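Vacuolar protein sorting 29 (Cryptosporidium parvum, PDB 2A22) probably takes part in vesicular protein sorting as the VPS29 subunit of a retromer complex, and has a calcineurin-like phosphoesterase fold. Local coordinates at residues D23-I31 / F184-N192; N57-V65 / V109-H120. All blocks are in the same frame, centred on the assembly; numbering follows the deposited sequence.

From the N terminus, the chain lays down strand 26-31 and then, beside it and parallel, strand 58-61, the first half of interaction 2. After helix 68-77 and strand 81-83 it forms the hairpin 106-119 in a second sheet; contact of 57-65 with 109-120 closes a loop of 43 residues and joins the two sheets face to face. Segment 184-192, separated from 23-31 by 152 residues, returns to pair with it, so interaction 1 closes a larger loop that encloses interaction 2 entirely. The two do not cross, and their centres lie about 10 Å apart. They meet directly: Leu29 in 23-31 makes probable backbone hydrogen bonds to Tyr58 and Leu60 in 57-65.

Interaction 1: D23-I31 / F184-N192; sequences DFGDLVLLI and FMLMALQGN
An antiparallel ladder in the six-stranded sheet pairs Asp26, Val28 and Leu30 with Leu189, Met187 and Met185. The strand axes approach to 4.6 Å at 158°, and each of these three pairs is joined by two reciprocal N-H to O=C bonds, six in all. The bond from Leu30 N to Met185 O is nearly straight, 2.9 Å with 175° at the hydrogen. Between them, Leu27 with Ala188 and Leu29 with Leu186 are non-hydrogen-bonded pairs.

On the face carrying Val28 and Leu30, the side chains are apolar apart from Asp26 at the end, and the inner ones face the second sheet of the sandwich: Leu30 and Met185 both touch Leu164 there. Val28 CG2 meets Leu189 CD1 at 4.0 Å, and Leu30 CB lies 4.0 Å from Met185 CB, while the extended Met185 chain carries SD past Leu30 CD1. On the other face, Leu29 has CG anti to its backbone N (chi1 167°), which brings CD1 within 3.6 Å of Phe184 CD1; the two side chains cross at about a right angle. Leu186 CD2 reaches back to Leu29 CB at 3.8 Å. The Phe184 ring is further held by stacking on Tyr199 and an edge-to-face contact with Phe47.

At the end of the ladder, where 184-190 gives way to Gly191, Phe24 CZ rests 3.7 Å from Gln190 CB. One water donates to Asp26 O and accepts from Gln190 NE2. Another donates to Asp26 OD2 at 2.6 Å and, weakly, to Leu189 O, while Asp26 OD1 is held by Asn57 ND2.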
ATOM      1  N   ASP A  23      -7.188 -13.111  17.850  1.00 46.65           N
ATOM      2  CA  ASP A  23      -5.925 -13.730  18.351  1.00 46.31           C
ATOM      3  C   ASP A  23      -4.683 -12.880  18.002  1.00 43.50           C
ATOM      4  O   ASP A  23      -4.819 -11.766  17.465  1.00 45.21           O
ATOM      5  CB  ASP A  23      -5.793 -15.155  17.818  1.00 48.74           C
ATOM      6  CG  ASP A  23      -5.194 -16.106  18.840  1.00 53.79           C
ATOM      7  OD1 ASP A  23      -5.187 -15.763  20.053  1.00 54.91           O
ATOM      8  OD2 ASP A  23      -4.726 -17.199  18.431  1.00 58.12           O
ATOM      9  N   PHE A  24      -3.483 -13.396  18.279  1.00 37.21           N
ATOM     10  CA  PHE A  24      -2.305 -12.522  18.373  1.00 31.89           C
ATOM     11  C   PHE A  24      -1.661 -12.052  17.043  1.00 30.09           C
ATOM     12  O   PHE A  24      -1.366 -12.847  16.140  1.00 31.03           O
ATOM     13  CB  PHE A  24      -1.250 -13.109  19.312  1.00 28.08           C
ATOM     14  CG  PHE A  24      -0.089 -12.185  19.554  1.00 26.00           C
ATOM     15  CD1 PHE A  24      -0.292 -10.909  20.097  1.00 21.60           C
ATOM     16  CD2 PHE A  24       1.203 -12.574  19.215  1.00 20.70           C
ATOM     17  CE1 PHE A  24       0.780 -10.057  20.303  1.00 23.94           C
ATOM     18  CE2 PHE A  24       2.294 -11.714  19.442  1.00 22.75           C
ATOM     19  CZ  PHE A  24       2.076 -10.462  19.974  1.00 21.18           C
ATOM     20  N   GLY A  25      -1.425 -10.752  16.949  1.00 25.66           N
ATOM     21  CA  GLY A  25      -0.712 -10.212  15.805  1.00 24.73           C
ATOM     22  C   GLY A  25      -1.611  -9.851  14.639  1.00 23.14           C
ATOM     23  O   GLY A  25      -2.768 -10.310  14.525  1.00 19.78           O
ATOM     24  N   ASP A  26      -1.075  -8.994  13.780  1.00 20.55           N
ATOM     25  CA  ASP A  26      -1.784  -8.562  12.602  1.00 18.03           C
ATOM     26  C   ASP A  26      -0.830  -8.708  11.452  1.00 17.31           C
ATOM     27  O   ASP A  26       0.367  -8.458  11.614  1.00 17.75           O
ATOM     28  CB  ASP A  26      -2.193  -7.096  12.758  1.00 16.03           C
ATOM     29  CG  ASP A  26      -3.167  -6.874  13.931  1.00 19.44           C
ATOM     30  OD1 ASP A  26      -4.331  -7.278  13.820  1.00 19.25           O
ATOM     31  OD2 ASP A  26      -2.769  -6.296  14.962  1.00 20.50           O
ATOM     32  N   LEU A  27      -1.360  -9.057  10.279  1.00 16.63           N
ATOM     33  CA  LEU A  27      -0.549  -9.094   9.072  1.00 17.38           C
ATOM     34  C   LEU A  27      -1.200  -8.180   8.041  1.00 16.32           C
ATOM     35  O   LEU A  27      -2.342  -8.390   7.626  1.00 17.47           O
ATOM     36  CB  LEU A  27      -0.358 -10.548   8.555  1.00 17.95           C
ATOM     37  CG  LEU A  27       0.568 -10.725   7.346  1.00 14.35           C
ATOM     38  CD1 LEU A  27       2.028 -10.364   7.674  1.00 11.91           C
ATOM     39  CD2 LEU A  27       0.477 -12.183   6.809  1.00 15.84           C
ATOM     40  N   VAL A  28      -0.473  -7.141   7.666  1.00 14.75           N
ATOM     41  CA  VAL A  28      -1.025  -6.069   6.856  1.00 15.96           C
ATOM     42  C   VAL A  28      -0.409  -6.063   5.466  1.00 17.10           C
ATOM     43  O   VAL A  28       0.822  -5.943   5.334  1.00 16.70           O
ATOM     44  CB  VAL A  28      -0.778  -4.663   7.493  1.00 16.92           C
ATOM     45  CG1 VAL A  28      -1.646  -3.634   6.778  1.00 14.31           C
ATOM     46  CG2 VAL A  28      -1.090  -4.680   8.985  1.00 15.45           C
ATOM     47  N   LEU A  29      -1.270  -6.188   4.447  1.00 16.81           N
ATOM     48  CA  LEU A  29      -0.841  -6.101   3.062  1.00 17.10           C
ATOM     49  C   LEU A  29      -0.841  -4.631   2.620  1.00 15.39           C
ATOM     50  O   LEU A  29      -1.845  -3.940   2.740  1.00 16.65           O
ATOM     51  CB  LEU A  29      -1.731  -6.977   2.152  1.00 17.11           C
ATOM     52  CG  LEU A  29      -1.594  -6.740   0.632  1.00 17.52           C
ATOM     53  CD1 LEU A  29      -0.183  -7.137   0.137  1.00 13.36           C
ATOM     54  CD2 LEU A  29      -2.689  -7.507  -0.155  1.00 20.77           C
ATOM     55  N   LEU A  30       0.306  -4.162   2.142  1.00 16.54           N
ATOM     56  CA  LEU A  30       0.459  -2.794   1.605  1.00 16.07           C
ATOM     57  C   LEU A  30       0.685  -2.921   0.111  1.00 16.40           C
ATOM     58  O   LEU A  30       1.632  -3.599  -0.332  1.00 17.02           O
ATOM     59  CB  LEU A  30       1.634  -2.071   2.274  1.00 14.45           C
ATOM     60  CG  LEU A  30       1.731  -2.219   3.810  1.00 14.27           C
ATOM     61  CD1 LEU A  30       2.960  -1.504   4.371  1.00 11.65           C
ATOM     62  CD2 LEU A  30       0.463  -1.650   4.445  1.00  9.50           C
ATOM     63  N   ILE A  31      -0.201  -2.298  -0.671  1.00 14.68           N
ATOM     64  CA  ILE A  31      -0.283  -2.582  -2.104  1.00 13.98           C
ATOM     65  C   ILE A  31      -0.936  -1.384  -2.813  1.00 16.77           C
ATOM     66  O   ILE A  31      -1.724  -0.646  -2.201  1.00 18.40           O
ATOM     67  CB  ILE A  31      -1.021  -3.954  -2.324  1.00 13.17           C
ATOM     68  CG1 ILE A  31      -0.735  -4.525  -3.704  1.00 14.41           C
ATOM     69  CG2 ILE A  31      -2.548  -3.885  -1.907  1.00 11.42           C
ATOM     70  CD1 ILE A  31      -1.271  -5.940  -3.921  1.00 13.81           C
ATOM     71  N   PHE A 184       5.125  -5.304  -3.574  1.00 16.42           N
ATOM     72  CA  PHE A 184       4.174  -5.039  -2.506  1.00 15.10           C
ATOM     73  C   PHE A 184       4.909  -5.319  -1.184  1.00 16.87           C
ATOM     74  O   PHE A 184       6.067  -5.779  -1.187  1.00 14.04           O
ATOM     75  CB  PHE A 184       2.893  -5.892  -2.653  1.00 11.26           C
ATOM     76  CG  PHE A 184       3.122  -7.384  -2.458  1.00 18.10           C
ATOM     77  CD1 PHE A 184       3.053  -7.966  -1.180  1.00 15.28           C
ATOM     78  CD2 PHE A 184       3.403  -8.201  -3.550  1.00 16.38           C
ATOM     79  CE1 PHE A 184       3.255  -9.341  -0.998  1.00 17.23           C
ATOM     80  CE2 PHE A 184       3.626  -9.563  -3.389  1.00 15.35           C
ATOM     81  CZ  PHE A 184       3.537 -10.143  -2.103  1.00 17.85           C
ATOM     82  N   MET A 185       4.229  -5.055  -0.070  1.00 15.90           N
ATOM     83  CA  MET A 185       4.772  -5.327   1.256  1.00 15.00           C
ATOM     84  C   MET A 185       3.784  -6.103   2.113  1.00 15.20           C
ATOM     85  O   MET A 185       2.563  -5.933   2.008  1.00 14.00           O
ATOM     86  CB  MET A 185       5.121  -4.028   1.968  1.00 13.36           C
ATOM     87  CG  MET A 185       6.212  -3.245   1.278  1.00 15.07           C
ATOM     88  SD  MET A 185       6.350  -1.648   2.037  1.00 15.30           S
ATOM     89  CE  MET A 185       7.756  -1.024   1.128  1.00 12.22           C
ATOM     90  N   LEU A 186       4.320  -6.962   2.961  1.00 16.88           N
ATOM     91  CA  LEU A 186       3.510  -7.583   3.994  1.00 17.16           C
ATOM     92  C   LEU A 186       4.163  -7.215   5.311  1.00 16.58           C
ATOM     93  O   LEU A 186       5.356  -7.434   5.487  1.00 18.44           O
ATOM     94  CB  LEU A 186       3.390  -9.090   3.773  1.00 14.68           C
ATOM     95  CG  LEU A 186       2.403  -9.542   2.680  1.00 17.06           C
ATOM     96  CD1 LEU A 186       2.670 -10.982   2.242  1.00 14.99           C
ATOM     97  CD2 LEU A 186       0.975  -9.435   3.198  1.00 14.68           C
ATOM     98  N   MET A 187       3.393  -6.587   6.202  1.00 17.41           N
ATOM     99  CA  MET A 187       3.923  -6.013   7.443  1.00 16.61           C
ATOM    100  C   MET A 187       3.308  -6.752   8.632  1.00 18.19           C
ATOM    101  O   MET A 187       2.076  -6.681   8.853  1.00 18.58           O
ATOM    102  CB  MET A 187       3.576  -4.502   7.513  1.00 18.24           C
ATOM    103  CG  MET A 187       4.094  -3.768   8.778  1.00 17.02           C
ATOM    104  SD  MET A 187       3.807  -1.993   8.733  1.00 20.11           S
ATOM    105  CE  MET A 187       5.430  -1.441   8.363  1.00 35.88           C
ATOM    106  N   ALA A 188       4.136  -7.468   9.392  1.00 16.50           N
ATOM    107  CA  ALA A 188       3.640  -8.167  10.583  1.00 14.65           C
ATOM    108  C   ALA A 188       3.784  -7.228  11.771  1.00 17.70           C
ATOM    109  O   ALA A 188       4.883  -6.733  12.058  1.00 15.86           O
ATOM    110  CB  ALA A 188       4.411  -9.449  10.849  1.00 14.42           C
ATOM    111  N   LEU A 189       2.667  -6.995  12.450  1.00 14.22           N
ATOM    112  CA  LEU A 189       2.671  -6.225  13.663  1.00 16.64           C
ATOM    113  C   LEU A 189       2.357  -7.125  14.853  1.00 16.48           C
ATOM    114  O   LEU A 189       1.336  -7.844  14.868  1.00 17.22           O
ATOM    115  CB  LEU A 189       1.665  -5.075  13.550  1.00 18.87           C
ATOM    116  CG  LEU A 189       1.868  -4.080  12.393  1.00 19.43           C
ATOM    117  CD1 LEU A 189       0.636  -3.190  12.266  1.00 21.93           C
ATOM    118  CD2 LEU A 189       3.109  -3.224  12.583  1.00 20.84           C
ATOM    119  N   GLN A 190       3.242  -7.110  15.840  1.00 14.49           N
ATOM    120  CA  GLN A 190       3.030  -7.924  17.026  1.00 19.24           C
ATOM    121  C   GLN A 190       3.478  -7.140  18.236  1.00 18.26           C
ATOM    122  O   GLN A 190       4.667  -6.876  18.395  1.00 20.18           O
ATOM    123  CB  GLN A 190       3.773  -9.274  16.936  1.00 15.57           C
ATOM    124  CG  GLN A 190       3.299 -10.115  15.778  1.00 19.81           C
ATOM    125  CD  GLN A 190       4.009 -11.472  15.648  1.00 24.18           C
ATOM    126  OE1 GLN A 190       5.003 -11.749  16.320  1.00 23.76           O
ATOM    127  NE2 GLN A 190       3.514 -12.302  14.719  1.00 31.71           N
ATOM    128  N   GLY A 191       2.525  -6.750  19.074  1.00 17.50           N
ATOM    129  CA  GLY A 191       2.850  -5.867  20.195  1.00 17.32           C
ATOM    130  C   GLY A 191       3.612  -4.667  19.679  1.00 17.50           C
ATOM    131  O   GLY A 191       3.118  -3.970  18.782  1.00 20.53           O
ATOM    132  N   ASN A 192       4.815  -4.434  20.204  1.00 18.48           N
ATOM    133  CA  ASN A 192       5.619  -3.262  19.792  1.00 20.99           C
ATOM    134  C   ASN A 192       6.572  -3.541  18.612  1.00 20.97           C
ATOM    135  O   ASN A 192       7.364  -2.673  18.225  1.00 23.00           O
ATOM    136  CB  ASN A 192       6.382  -2.669  20.993  1.00 20.90           C
ATOM    137  CG  ASN A 192       5.457  -1.914  21.981  1.00 26.32           C
ATOM    138  OD1 ASN A 192       4.443  -1.319  21.588  1.00 26.50           O
ATOM    139  ND2 ASN A 192       5.824  -1.932  23.269  1.00 26.72           N
TER
HETATM  140  O   HOH W   1       1.533 -10.964  12.740  1.00 17.15           O
HETATM  141  O   HOH W   2      -0.566  -6.036  16.278  1.00 17.58           O

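Interaction 2: N57-V65 / V109-H120; sequences NYVLCTGNV and VQIGEFKIGLMH
Strand 58-61 and strand 114-119 run in broadly the same direction, 43° apart with 7.7 Å between their axes at closest approach, a spacing too wide for a shared backbone ladder, so side chains fill the interval. The second segment is a hairpin: a type II' turn from Ile111 to Phe114 links strands 109-111 and 114-119, and backbone bonds between Val109 and Ile116 and between Ile111 and Phe114 fix it.

At the turn end, Ile111 lies over one face of the Tyr58 ring in a CH-pi contact. Its CD1 is 3.7 Å from the ring centroid and 26° off the normal, displaced toward the rim, while CG1 and CG2 also reach ring carbons farther out. A water that donates to Gln110 O is only weakly bound to Tyr58 OH.

Leu60 reaches both hairpin strands with separate branches: CD2 meets Val109 CG1 at 3.8 Å, and CD1 meets Ile116 CG2 at 3.7 Å. Leu118 then inserts beside the end of strand 58-61, its CD2 3.5 Å from Cys61 O and its CD1 3.8 Å from Thr62 CG2.

At His120, chi1 of -178° puts CG anti to the backbone N and turns the ring toward the loop after the strand. ND1 donates to Thr62 O at 2.8 Å, with the acceptor close to the ring plane, and CE1 approaches Asn64 ND2 at 3.3 Å. That amide nitrogen donates to Asp87 OD1. His120 NE2 is hydrogen-bonded to His149 ND1, and with Asp87 the two histidines face one vacant point, possibly the counterpart of a metal site in calcineurin-like phosphoesterases.

Around the contact, strand 26-31 flanks Tyr58 and Leu60, strand 81-83 adds Tyr82 against Leu60 and Val109, and strand 144-147 supplies Val146 against Thr62 and Ile116.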
ATOM      1  N   ASN A  57      -4.927  -9.986   7.593  1.00 16.82           N
ATOM      2  CA  ASN A  57      -6.168  -9.521   8.203  1.00 17.52           C
ATOM      3  C   ASN A  57      -6.399  -8.010   8.026  1.00 17.14           C
ATOM      4  O   ASN A  57      -7.359  -7.466   8.568  1.00 18.34           O
ATOM      5  CB  ASN A  57      -6.290  -9.963   9.688  1.00 14.30           C
ATOM      6  CG  ASN A  57      -5.290  -9.265  10.579  1.00 15.83           C
ATOM      7  OD1 ASN A  57      -4.206  -8.893  10.136  1.00 17.72           O
ATOM      8  ND2 ASN A  57      -5.663  -9.030  11.832  1.00 16.34           N
ATOM      9  N   TYR A  58      -5.511  -7.361   7.265  1.00 18.93           N
ATOM     10  CA  TYR A  58      -5.649  -5.949   6.862  1.00 19.10           C
ATOM     11  C   TYR A  58      -5.007  -5.720   5.501  1.00 19.98           C
ATOM     12  O   TYR A  58      -3.971  -6.283   5.202  1.00 19.96           O
ATOM     13  CB  TYR A  58      -4.969  -5.004   7.845  1.00 20.00           C
ATOM     14  CG  TYR A  58      -5.699  -4.775   9.145  1.00 21.55           C
ATOM     15  CD1 TYR A  58      -5.507  -5.644  10.232  1.00 21.36           C
ATOM     16  CD2 TYR A  58      -6.562  -3.675   9.301  1.00 22.63           C
ATOM     17  CE1 TYR A  58      -6.164  -5.444  11.461  1.00 21.05           C
ATOM     18  CE2 TYR A  58      -7.234  -3.463  10.520  1.00 23.22           C
ATOM     19  CZ  TYR A  58      -7.022  -4.356  11.593  1.00 20.69           C
ATOM     20  OH  TYR A  58      -7.670  -4.165  12.795  1.00 20.98           O
ATOM     21  N   VAL A  59      -5.652  -4.890   4.687  1.00 20.26           N
ATOM     22  CA  VAL A  59      -5.128  -4.464   3.415  1.00 17.04           C
ATOM     23  C   VAL A  59      -5.201  -2.961   3.449  1.00 17.29           C
ATOM     24  O   VAL A  59      -6.254  -2.424   3.711  1.00 16.55           O
ATOM     25  CB  VAL A  59      -5.986  -4.965   2.214  1.00 16.95           C
ATOM     26  CG1 VAL A  59      -5.449  -4.400   0.862  1.00 13.10           C
ATOM     27  CG2 VAL A  59      -6.033  -6.475   2.165  1.00 13.56           C
ATOM     28  N   LEU A  60      -4.062  -2.294   3.225  1.00 16.83           N
ATOM     29  CA  LEU A  60      -4.023  -0.841   3.043  1.00 16.93           C
ATOM     30  C   LEU A  60      -3.560  -0.519   1.632  1.00 15.58           C
ATOM     31  O   LEU A  60      -2.401  -0.709   1.263  1.00 14.82           O
ATOM     32  CB  LEU A  60      -3.143  -0.160   4.087  1.00 17.76           C
ATOM     33  CG  LEU A  60      -3.404  -0.569   5.545  1.00 21.24           C
ATOM     34  CD1 LEU A  60      -2.349   0.080   6.455  1.00 14.32           C
ATOM     35  CD2 LEU A  60      -4.815  -0.220   5.966  1.00 21.31           C
ATOM     36  N   CYS A  61      -4.492  -0.058   0.828  1.00 17.68           N
ATOM     37  CA  CYS A  61      -4.234   0.107  -0.596  1.00 15.34           C
ATOM     38  C   CYS A  61      -4.056   1.568  -0.939  1.00 16.03           C
ATOM     39  O   CYS A  61      -4.923   2.385  -0.631  1.00 17.44           O
ATOM     40  CB  CYS A  61      -5.375  -0.496  -1.412  1.00 18.78           C
ATOM     41  SG  CYS A  61      -5.169  -0.212  -3.188  1.00 17.77           S
ATOM     42  N   THR A  62      -2.932   1.885  -1.592  1.00 16.81           N
ATOM     43  CA  THR A  62      -2.529   3.274  -1.849  1.00 18.08           C
ATOM     44  C   THR A  62      -3.273   3.950  -3.026  1.00 18.71           C
ATOM     45  O   THR A  62      -3.033   5.124  -3.316  1.00 18.29           O
ATOM     46  CB  THR A  62      -1.022   3.363  -2.067  1.00 17.17           C
ATOM     47  OG1 THR A  62      -0.628   2.408  -3.086  1.00 19.09           O
ATOM     48  CG2 THR A  62      -0.287   3.076  -0.712  1.00 12.30           C
ATOM     49  N   GLY A  63      -4.170   3.215  -3.670  1.00 15.43           N
ATOM     50  CA  GLY A  63      -4.949   3.758  -4.766  1.00 17.33           C
ATOM     51  C   GLY A  63      -4.415   3.381  -6.136  1.00 17.64           C
ATOM     52  O   GLY A  63      -3.523   2.522  -6.265  1.00 16.63           O
ATOM     53  N   ASN A  64      -4.966   4.023  -7.164  1.00 15.64           N
ATOM     54  CA  ASN A  64      -4.729   3.598  -8.548  1.00 16.53           C
ATOM     55  C   ASN A  64      -4.892   2.094  -8.786  1.00 15.89           C
ATOM     56  O   ASN A  64      -4.081   1.455  -9.480  1.00 16.68           O
ATOM     57  CB  ASN A  64      -3.403   4.144  -9.081  1.00 14.92           C
ATOM     58  CG  ASN A  64      -3.512   5.592  -9.473  1.00 16.11           C
ATOM     59  OD1 ASN A  64      -4.614   6.143  -9.517  1.00 18.79           O
ATOM     60  ND2 ASN A  64      -2.381   6.229  -9.750  1.00 21.13           N
ATOM     61  N   VAL A  65      -5.925   1.536  -8.156  1.00 15.18           N
ATOM     62  CA  VAL A  65      -6.423   0.198  -8.492  1.00 16.85           C
ATOM     63  C   VAL A  65      -6.997   0.215  -9.919  1.00 18.67           C
ATOM     64  O   VAL A  65      -6.726  -0.694 -10.700  1.00 17.95           O
ATOM     65  CB  VAL A  65      -7.508  -0.246  -7.497  1.00 16.82           C
ATOM     66  CG1 VAL A  65      -8.076  -1.598  -7.892  1.00 17.49           C
ATOM     67  CG2 VAL A  65      -6.938  -0.276  -6.065  1.00 15.84           C
ATOM     68  N   VAL A 109      -5.788   4.450  10.446  1.00 22.25           N
ATOM     69  CA  VAL A 109      -6.379   3.244  11.032  1.00 24.03           C
ATOM     70  C   VAL A 109      -5.487   2.725  12.135  1.00 23.34           C
ATOM     71  O   VAL A 109      -4.254   2.715  11.992  1.00 24.84           O
ATOM     72  CB  VAL A 109      -6.729   2.156   9.949  1.00 25.57           C
ATOM     73  CG1 VAL A 109      -5.563   1.868   9.091  1.00 25.10           C
ATOM     74  CG2 VAL A 109      -7.244   0.878  10.578  1.00 27.92           C
ATOM     75  N   GLN A 110      -6.108   2.354  13.254  1.00 21.73           N
ATOM     76  CA  GLN A 110      -5.366   1.833  14.401  1.00 23.92           C
ATOM     77  C   GLN A 110      -5.229   0.330  14.187  1.00 21.31           C
ATOM     78  O   GLN A 110      -6.221  -0.366  14.099  1.00 21.48           O
ATOM     79  CB  GLN A 110      -6.122   2.146  15.708  1.00 26.20           C
ATOM     80  CG  GLN A 110      -5.444   1.682  17.008  1.00 26.93           C
ATOM     81  CD  GLN A 110      -4.221   2.497  17.366  1.00 32.67           C
ATOM     82  OE1 GLN A 110      -3.233   1.960  17.860  1.00 37.28           O
ATOM     83  NE2 GLN A 110      -4.274   3.791  17.121  1.00 31.10           N
ATOM     84  N   ILE A 111      -4.000  -0.148  14.033  1.00 19.85           N
ATOM     85  CA  ILE A 111      -3.750  -1.593  13.958  1.00 20.42           C
ATOM     86  C   ILE A 111      -2.775  -1.968  15.074  1.00 20.10           C
ATOM     87  O   ILE A 111      -1.627  -1.524  15.071  1.00 21.69           O
ATOM     88  CB  ILE A 111      -3.241  -2.052  12.549  1.00 20.07           C
ATOM     89  CG1 ILE A 111      -4.156  -1.502  11.439  1.00 16.40           C
ATOM     90  CG2 ILE A 111      -3.145  -3.588  12.474  1.00 17.09           C
ATOM     91  CD1 ILE A 111      -3.743  -1.946  10.006  1.00 17.13           C
ATOM     92  N   GLY A 112      -3.265  -2.731  16.051  1.00 20.78           N
ATOM     93  CA  GLY A 112      -2.507  -3.031  17.264  1.00 20.59           C
ATOM     94  C   GLY A 112      -1.984  -1.762  17.924  1.00 23.29           C
ATOM     95  O   GLY A 112      -2.754  -0.852  18.250  1.00 23.62           O
ATOM     96  N   GLU A 113      -0.672  -1.688  18.115  1.00 21.76           N
ATOM     97  CA  GLU A 113      -0.084  -0.536  18.778  1.00 23.28           C
ATOM     98  C   GLU A 113       0.150   0.630  17.821  1.00 23.45           C
ATOM     99  O   GLU A 113       0.637   1.662  18.254  1.00 21.31           O
ATOM    100  CB  GLU A 113       1.260  -0.907  19.448  1.00 24.93           C
ATOM    101  CG  GLU A 113       1.151  -2.006  20.487  1.00 21.85           C
ATOM    102  CD  GLU A 113       0.083  -1.697  21.509  1.00 20.86           C
ATOM    103  OE1 GLU A 113       0.204  -0.678  22.189  1.00 21.26           O
ATOM    104  OE2 GLU A 113      -0.869  -2.470  21.639  1.00 19.82           O
ATOM    105  N   PHE A 114      -0.169   0.461  16.535  1.00 20.94           N
ATOM    106  CA  PHE A 114       0.223   1.481  15.546  1.00 23.23           C
ATOM    107  C   PHE A 114      -0.937   2.204  14.868  1.00 22.85           C
ATOM    108  O   PHE A 114      -1.902   1.580  14.441  1.00 24.99           O
ATOM    109  CB  PHE A 114       1.191   0.877  14.509  1.00 22.82           C
ATOM    110  CG  PHE A 114       2.416   0.313  15.136  1.00 23.80           C
ATOM    111  CD1 PHE A 114       3.523   1.132  15.379  1.00 24.12           C
ATOM    112  CD2 PHE A 114       2.437  -1.016  15.580  1.00 18.32           C
ATOM    113  CE1 PHE A 114       4.661   0.620  16.022  1.00 25.03           C
ATOM    114  CE2 PHE A 114       3.549  -1.542  16.225  1.00 18.19           C
ATOM    115  CZ  PHE A 114       4.672  -0.716  16.458  1.00 22.78           C
ATOM    116  N   LYS A 115      -0.825   3.525  14.806  1.00 22.97           N
ATOM    117  CA  LYS A 115      -1.724   4.380  14.038  1.00 24.85           C
ATOM    118  C   LYS A 115      -1.077   4.473  12.663  1.00 22.60           C
ATOM    119  O   LYS A 115       0.084   4.898  12.522  1.00 21.88           O
ATOM    120  CB  LYS A 115      -1.776   5.771  14.681  1.00 24.81           C
ATOM    121  CG  LYS A 115      -3.145   6.390  14.842  1.00 32.96           C
ATOM    122  CD  LYS A 115      -3.084   7.543  15.879  1.00 32.27           C
ATOM    123  CE  LYS A 115      -4.089   8.683  15.582  1.00 40.80           C
ATOM    124  NZ  LYS A 115      -3.731   9.975  16.298  1.00 36.61           N
ATOM    125  N   ILE A 116      -1.823   4.080  11.642  1.00 22.41           N
ATOM    126  CA  ILE A 116      -1.270   4.036  10.303  1.00 22.10           C
ATOM    127  C   ILE A 116      -2.003   4.992   9.357  1.00 21.78           C
ATOM    128  O   ILE A 116      -3.232   4.890   9.170  1.00 23.87           O
ATOM    129  CB  ILE A 116      -1.242   2.584   9.773  1.00 22.91           C
ATOM    130  CG1 ILE A 116      -0.701   1.660  10.887  1.00 23.71           C
ATOM    131  CG2 ILE A 116      -0.439   2.508   8.455  1.00 20.73           C
ATOM    132  CD1 ILE A 116      -0.343   0.229  10.471  1.00 24.32           C
ATOM    133  N   GLY A 117      -1.240   5.906   8.756  1.00 20.62           N
ATOM    134  CA  GLY A 117      -1.781   6.832   7.763  1.00 18.23           C
ATOM    135  C   GLY A 117      -1.632   6.243   6.369  1.00 18.74           C
ATOM    136  O   GLY A 117      -0.607   5.621   6.064  1.00 19.35           O
ATOM    137  N   LEU A 118      -2.656   6.437   5.541  1.00 16.79           N
ATOM    138  CA  LEU A 118      -2.723   5.907   4.170  1.00 16.81           C
ATOM    139  C   LEU A 118      -3.239   6.994   3.210  1.00 19.54           C
ATOM    140  O   LEU A 118      -4.306   7.573   3.444  1.00 18.94           O
ATOM    141  CB  LEU A 118      -3.673   4.718   4.110  1.00 15.97           C
ATOM    142  CG  LEU A 118      -3.929   4.127   2.713  1.00 12.40           C
ATOM    143  CD1 LEU A 118      -2.671   3.399   2.234  1.00 11.25           C
ATOM    144  CD2 LEU A 118      -5.133   3.176   2.811  1.00 11.26           C
ATOM    145  N   MET A 119      -2.463   7.299   2.170  1.00 18.64           N
ATOM    146  CA  MET A 119      -2.879   8.277   1.185  1.00 24.70           C
ATOM    147  C   MET A 119      -2.147   8.017  -0.131  1.00 22.42           C
ATOM    148  O   MET A 119      -1.087   7.439  -0.118  1.00 19.42           O
ATOM    149  CB  MET A 119      -2.644   9.707   1.696  1.00 22.76           C
ATOM    150  CG  MET A 119      -1.194  10.043   2.043  1.00 27.73           C
ATOM    151  SD  MET A 119      -0.919  11.822   2.379  1.00 38.52           S
ATOM    152  CE  MET A 119      -2.429  12.500   1.683  1.00 25.12           C
ATOM    153  N   HIS A 120      -2.716   8.437  -1.259  1.00 21.58           N
ATOM    154  CA  HIS A 120      -2.104   8.134  -2.539  1.00 21.53           C
ATOM    155  C   HIS A 120      -0.689   8.723  -2.720  1.00 22.31           C
ATOM    156  O   HIS A 120       0.199   8.051  -3.252  1.00 21.85           O
ATOM    157  CB  HIS A 120      -3.029   8.474  -3.729  1.00 22.43           C
ATOM    158  CG  HIS A 120      -2.423   8.120  -5.049  1.00 21.42           C
ATOM    159  ND1 HIS A 120      -2.158   6.814  -5.413  1.00 18.80           N
ATOM    160  CD2 HIS A 120      -1.949   8.898  -6.051  1.00 20.08           C
ATOM    161  CE1 HIS A 120      -1.566   6.805  -6.597  1.00 23.84           C
ATOM    162  NE2 HIS A 120      -1.424   8.057  -7.003  1.00 20.70           N
TER
HETATM  163  O   HOH W   3      -8.608  -0.919  13.383  1.00 44.29           O